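Local structure of phosphotransferase system, mannose/fructose/N-acetylgalactosamine-specific component IIB (Thermoanaerobacter tengcongensis, 3LFJ) at residues Val25-Ile34 with Trp42-Ile53. The protein probably transfers a phosphoryl group to the incoming sugar as the IIB component of a mannose-family phosphotransferase system. Numbering follows the deposited sequence. Where two conformers were deposited one is given.
Sequences VFARIDDRLI and WMKGFPEASIVI
Phe26 touches two aromatic side chains, Trp42 and Phe46, and meets each differently. Its CB sits over the face of the Phe46 ring, 4.2 Å from the centroid, and its CD1 comes within 3.5 Å of Phe46 CZ; the two rings meet obliquely. With CG anti to the backbone N (chi1 -154°), the Phe26 ring extends from the strand to the six-membered ring of Trp42. Their planes are tilted by 29° and offset, so that little of one ring lies over the other, with Phe26 CZ 3.6 Å from Trp42 CZ3. Beside this cluster, Val25 CG2 touches both Phe46 CD1 and Ala49 CB. In the parallel part of this IIB domain's mixed sheet, 22-30 and 50-54 are not neighbours: strand 98-104 runs between them, and its Phe101 meets both phenylalanine rings. The Arg28 chain runs extended as far as NE and brings its guanidinium across Trp42, planes 38° apart. Trp42 NE1 stands over one guanidinium face, 3.1 Å from Arg28 NH2; as both are donors, they bond elsewhere, NE1 to Met166 O and NH2 to Gln165 O. Arg28 NH1 forms a salt bridge to Asp30 OD2 (3.0 Å), which also hydrogen-bonds with His35 NE2, while Asp30 OD1 closes an Asx turn with Arg32 N. Past that turn, Ile34 CD1 meets Ile51 CD1 tip to tip and Ile53 CD1 at 4.1 Å, and Leu33 CD2 packs on Ile53 CG2.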
loop_
_atom_site.group_PDB
_atom_site.type_symbol
_atom_site.label_atom_id
_atom_site.label_comp_id
_atom_site.label_asym_id
_atom_site.label_seq_id
_atom_site.Cartn_x
_atom_site.Cartn_y
_atom_site.Cartn_z
ATOM N N VAL A 25 10.283 0.008 -3.540
ATOM C CA VAL A 25 10.648 1.417 -3.349
ATOM C C VAL A 25 9.645 2.183 -2.494
ATOM O O VAL A 25 9.974 3.235 -1.949
ATOM C CB VAL A 25 10.865 2.156 -4.685
ATOM C CG1 VAL A 25 11.963 1.474 -5.487
ATOM C CG2 VAL A 25 9.566 2.242 -5.502
ATOM N N PHE A 26 8.427 1.653 -2.377
ATOM C CA PHE A 26 7.381 2.300 -1.596
ATOM C C PHE A 26 6.251 1.303 -1.431
ATOM O O PHE A 26 6.162 0.344 -2.203
ATOM C CB PHE A 26 6.851 3.538 -2.329
ATOM C CG PHE A 26 6.264 4.580 -1.418
ATOM C CD1 PHE A 26 7.083 5.331 -0.579
ATOM C CD2 PHE A 26 4.900 4.824 -1.412
ATOM C CE1 PHE A 26 6.558 6.306 0.243
ATOM C CE2 PHE A 26 4.367 5.809 -0.586
ATOM C CZ PHE A 26 5.201 6.540 0.244
ATOM N N ALA A 27 5.406 1.524 -0.431
ATOM C CA ALA A 27 4.185 0.727 -0.270
ATOM C C ALA A 27 3.082 1.637 0.219
ATOM O O ALA A 27 3.297 2.481 1.093
ATOM C CB ALA A 27 4.402 -0.438 0.683
ATOM N N ARG A 28 1.895 1.461 -0.341
ATOM C CA ARG A 28 0.766 2.337 -0.040
ATOM C C ARG A 28 -0.510 1.507 0.075
ATOM O O ARG A 28 -0.719 0.552 -0.685
ATOM C CB ARG A 28 0.620 3.384 -1.145
ATOM C CG ARG A 28 -0.670 4.215 -1.098
ATOM C CD ARG A 28 -0.612 5.281 -2.175
ATOM N NE ARG A 28 -1.873 5.999 -2.326
ATOM C CZ ARG A 28 -2.191 7.107 -1.651
ATOM N NH1 ARG A 28 -3.363 7.671 -1.864
ATOM N NH2 ARG A 28 -1.357 7.637 -0.756
ATOM N N ILE A 29 -1.347 1.885 1.037
ATOM C CA ILE A 29 -2.681 1.297 1.187
ATOM C C ILE A 29 -3.713 2.327 0.752
ATOM O O ILE A 29 -3.763 3.445 1.280
ATOM C CB ILE A 29 -2.951 0.845 2.638
ATOM C CG1 ILE A 29 -2.033 -0.352 2.974
ATOM C CG2 ILE A 29 -4.451 0.492 2.822
ATOM C CD1 ILE A 29 -1.957 -0.719 4.452
ATOM N N ASP A 30 -4.531 1.976 -0.234
ATOM C CA ASP A 30 -5.597 2.867 -0.692
ATOM C C ASP A 30 -6.712 1.996 -1.212
ATOM O O ASP A 30 -6.520 1.250 -2.183
ATOM C CB ASP A 30 -5.086 3.814 -1.792
ATOM C CG ASP A 30 -6.111 4.877 -2.198
ATOM O OD1 ASP A 30 -7.334 4.655 -2.077
ATOM O OD2 ASP A 30 -5.675 5.948 -2.672
ATOM N N ASP A 31 -7.861 2.021 -0.531
ATOM C CA ASP A 31 -8.939 1.107 -0.898
ATOM C C ASP A 31 -9.579 1.409 -2.251
ATOM O O ASP A 31 -10.394 0.622 -2.734
ATOM C CB ASP A 31 -9.992 0.943 0.210
ATOM C CG ASP A 31 -10.618 2.250 0.656
ATOM O OD1 ASP A 31 -10.313 3.320 0.105
ATOM O OD2 ASP A 31 -11.458 2.188 1.586
ATOM N N ARG A 32 -9.192 2.525 -2.848
ATOM C CA ARG A 32 -9.611 2.830 -4.198
ATOM C C ARG A 32 -8.502 2.687 -5.253
ATOM O O ARG A 32 -8.677 2.943 -6.426
ATOM C CB ARG A 32 -10.370 4.158 -4.263
ATOM C CG ARG A 32 -11.731 4.055 -3.612
ATOM C CD ARG A 32 -12.347 5.372 -3.447
ATOM N NE ARG A 32 -12.226 6.188 -4.629
ATOM C CZ ARG A 32 -11.636 7.389 -4.697
ATOM N NH1 ARG A 32 -11.020 8.032 -3.674
ATOM N NH2 ARG A 32 -11.655 7.931 -5.851
ATOM N N LEU A 33 -7.363 2.175 -4.773
ATOM C CA LEU A 33 -6.247 1.785 -5.662
ATOM C C LEU A 33 -5.801 2.873 -6.639
ATOM O O LEU A 33 -5.325 3.915 -6.212
ATOM C CB LEU A 33 -6.541 0.443 -6.362
ATOM C CG LEU A 33 -6.690 -0.716 -5.362
ATOM C CD1 LEU A 33 -7.286 -1.970 -6.010
ATOM C CD2 LEU A 33 -5.383 -1.018 -4.624
ATOM N N ILE A 34 -5.930 2.625 -7.943
ATOM C CA ILE A 34 -5.556 3.626 -8.928
ATOM C C ILE A 34 -6.793 4.437 -9.300
ATOM O O ILE A 34 -7.681 3.950 -9.998
ATOM C CB ILE A 34 -4.910 2.980 -10.155
ATOM C CG1 ILE A 34 -3.705 2.129 -9.738
ATOM C CG2 ILE A 34 -4.465 4.075 -11.126
ATOM C CD1 ILE A 34 -2.955 1.521 -10.923
ATOM N N TRP A 42 2.055 10.261 -7.190
ATOM C CA TRP A 42 2.984 9.424 -6.444
ATOM C C TRP A 42 4.136 8.898 -7.295
ATOM O O TRP A 42 5.275 8.877 -6.838
ATOM C CB TRP A 42 2.246 8.258 -5.763
ATOM C CG TRP A 42 1.558 8.698 -4.502
ATOM C CD1 TRP A 42 0.216 8.908 -4.323
ATOM C CD2 TRP A 42 2.186 9.005 -3.250
ATOM N NE1 TRP A 42 -0.023 9.330 -3.034
ATOM C CE2 TRP A 42 1.166 9.403 -2.357
ATOM C CE3 TRP A 42 3.514 8.995 -2.802
ATOM C CZ2 TRP A 42 1.434 9.792 -1.039
ATOM C CZ3 TRP A 42 3.780 9.373 -1.480
ATOM C CH2 TRP A 42 2.738 9.764 -0.617
ATOM N N MET A 43 3.845 8.481 -8.527
ATOM C CA MET A 43 4.869 7.830 -9.331
ATOM C C MET A 43 5.938 8.792 -9.822
ATOM O O MET A 43 7.027 8.360 -10.176
ATOM C CB MET A 43 4.257 7.055 -10.492
ATOM C CG MET A 43 3.475 5.810 -10.040
ATOM S SD MET A 43 4.305 4.733 -8.835
ATOM C CE MET A 43 5.538 3.942 -9.860
ATOM N N LYS A 44 5.638 10.086 -9.822
ATOM C CA LYS A 44 6.664 11.058 -10.204
ATOM C C LYS A 44 7.889 11.005 -9.286
ATOM O O LYS A 44 9.003 11.340 -9.697
ATOM C CB LYS A 44 6.075 12.465 -10.319
ATOM C CG LYS A 44 5.467 12.687 -11.702
ATOM C CD LYS A 44 4.597 13.923 -11.799
ATOM C CE LYS A 44 4.035 14.045 -13.210
ATOM N NZ LYS A 44 3.166 15.241 -13.380
ATOM N N GLY A 45 7.681 10.549 -8.055
ATOM C CA GLY A 45 8.761 10.353 -7.113
ATOM C C GLY A 45 9.527 9.047 -7.264
ATOM O O GLY A 45 10.510 8.823 -6.558
ATOM N N PHE A 46 9.077 8.181 -8.172
ATOM C CA PHE A 46 9.683 6.860 -8.351
ATOM C C PHE A 46 9.765 6.552 -9.833
ATOM O O PHE A 46 9.098 5.650 -10.340
ATOM C CB PHE A 46 8.854 5.802 -7.599
ATOM C CG PHE A 46 8.674 6.124 -6.141
ATOM C CD1 PHE A 46 9.670 5.816 -5.221
ATOM C CD2 PHE A 46 7.550 6.808 -5.696
ATOM C CE1 PHE A 46 9.523 6.147 -3.883
ATOM C CE2 PHE A 46 7.401 7.141 -4.358
ATOM C CZ PHE A 46 8.381 6.807 -3.449
ATOM N N PRO A 47 10.597 7.324 -10.545
ATOM C CA PRO A 47 10.705 7.366 -12.010
ATOM C C PRO A 47 10.873 6.016 -12.711
ATOM O O PRO A 47 10.376 5.852 -13.829
ATOM C CB PRO A 47 11.968 8.207 -12.242
ATOM C CG PRO A 47 12.149 8.998 -11.012
ATOM C CD PRO A 47 11.569 8.212 -9.882
ATOM N N GLU A 48 11.578 5.076 -12.096
ATOM C CA GLU A 48 11.870 3.827 -12.788
ATOM C C GLU A 48 10.996 2.651 -12.332
ATOM O O GLU A 48 11.152 1.523 -12.799
ATOM C CB GLU A 48 13.355 3.482 -12.641
ATOM N N ALA A 49 10.057 2.926 -11.442
ATOM C CA ALA A 49 9.267 1.861 -10.828
ATOM C C ALA A 49 7.969 1.533 -11.556
ATOM O O ALA A 49 7.392 2.360 -12.269
ATOM C CB ALA A 49 8.974 2.208 -9.375
ATOM N N SER A 50 7.529 0.295 -11.369
ATOM C CA SER A 50 6.220 -0.099 -11.842
ATOM C C SER A 50 5.298 -0.182 -10.634
ATOM O O SER A 50 5.751 -0.171 -9.498
ATOM C CB SER A 50 6.296 -1.455 -12.512
ATOM O OG SER A 50 6.698 -2.408 -11.560
ATOM N N ILE A 51 4.004 -0.221 -10.897
ATOM C CA ILE A 51 3.016 -0.371 -9.825
ATOM C C ILE A 51 2.637 -1.845 -9.728
ATOM O O ILE A 51 2.251 -2.455 -10.716
ATOM C CB ILE A 51 1.753 0.439 -10.133
ATOM C CG1 ILE A 51 2.078 1.940 -10.119
ATOM C CG2 ILE A 51 0.654 0.114 -9.085
ATOM C CD1 ILE A 51 0.980 2.817 -10.677
ATOM N N VAL A 52 2.788 -2.420 -8.545
ATOM C CA VAL A 52 2.347 -3.777 -8.299
ATOM C C VAL A 52 1.226 -3.716 -7.283
ATOM O O VAL A 52 1.431 -3.322 -6.138
ATOM C CB VAL A 52 3.484 -4.669 -7.794
ATOM C CG1 VAL A 52 2.948 -6.047 -7.375
ATOM C CG2 VAL A 52 4.539 -4.819 -8.891
ATOM N N ILE A 53 0.031 -4.083 -7.728
ATOM C CA ILE A 53 -1.123 -4.178 -6.831
ATOM C C ILE A 53 -1.197 -5.593 -6.319
ATOM O O ILE A 53 -1.183 -6.551 -7.104
ATOM C CB ILE A 53 -2.435 -3.841 -7.542
ATOM C CG1 ILE A 53 -2.386 -2.402 -8.080
ATOM C CG2 ILE A 53 -3.613 -4.033 -6.549
ATOM C CD1 ILE A 53 -3.575 -2.042 -8.961
#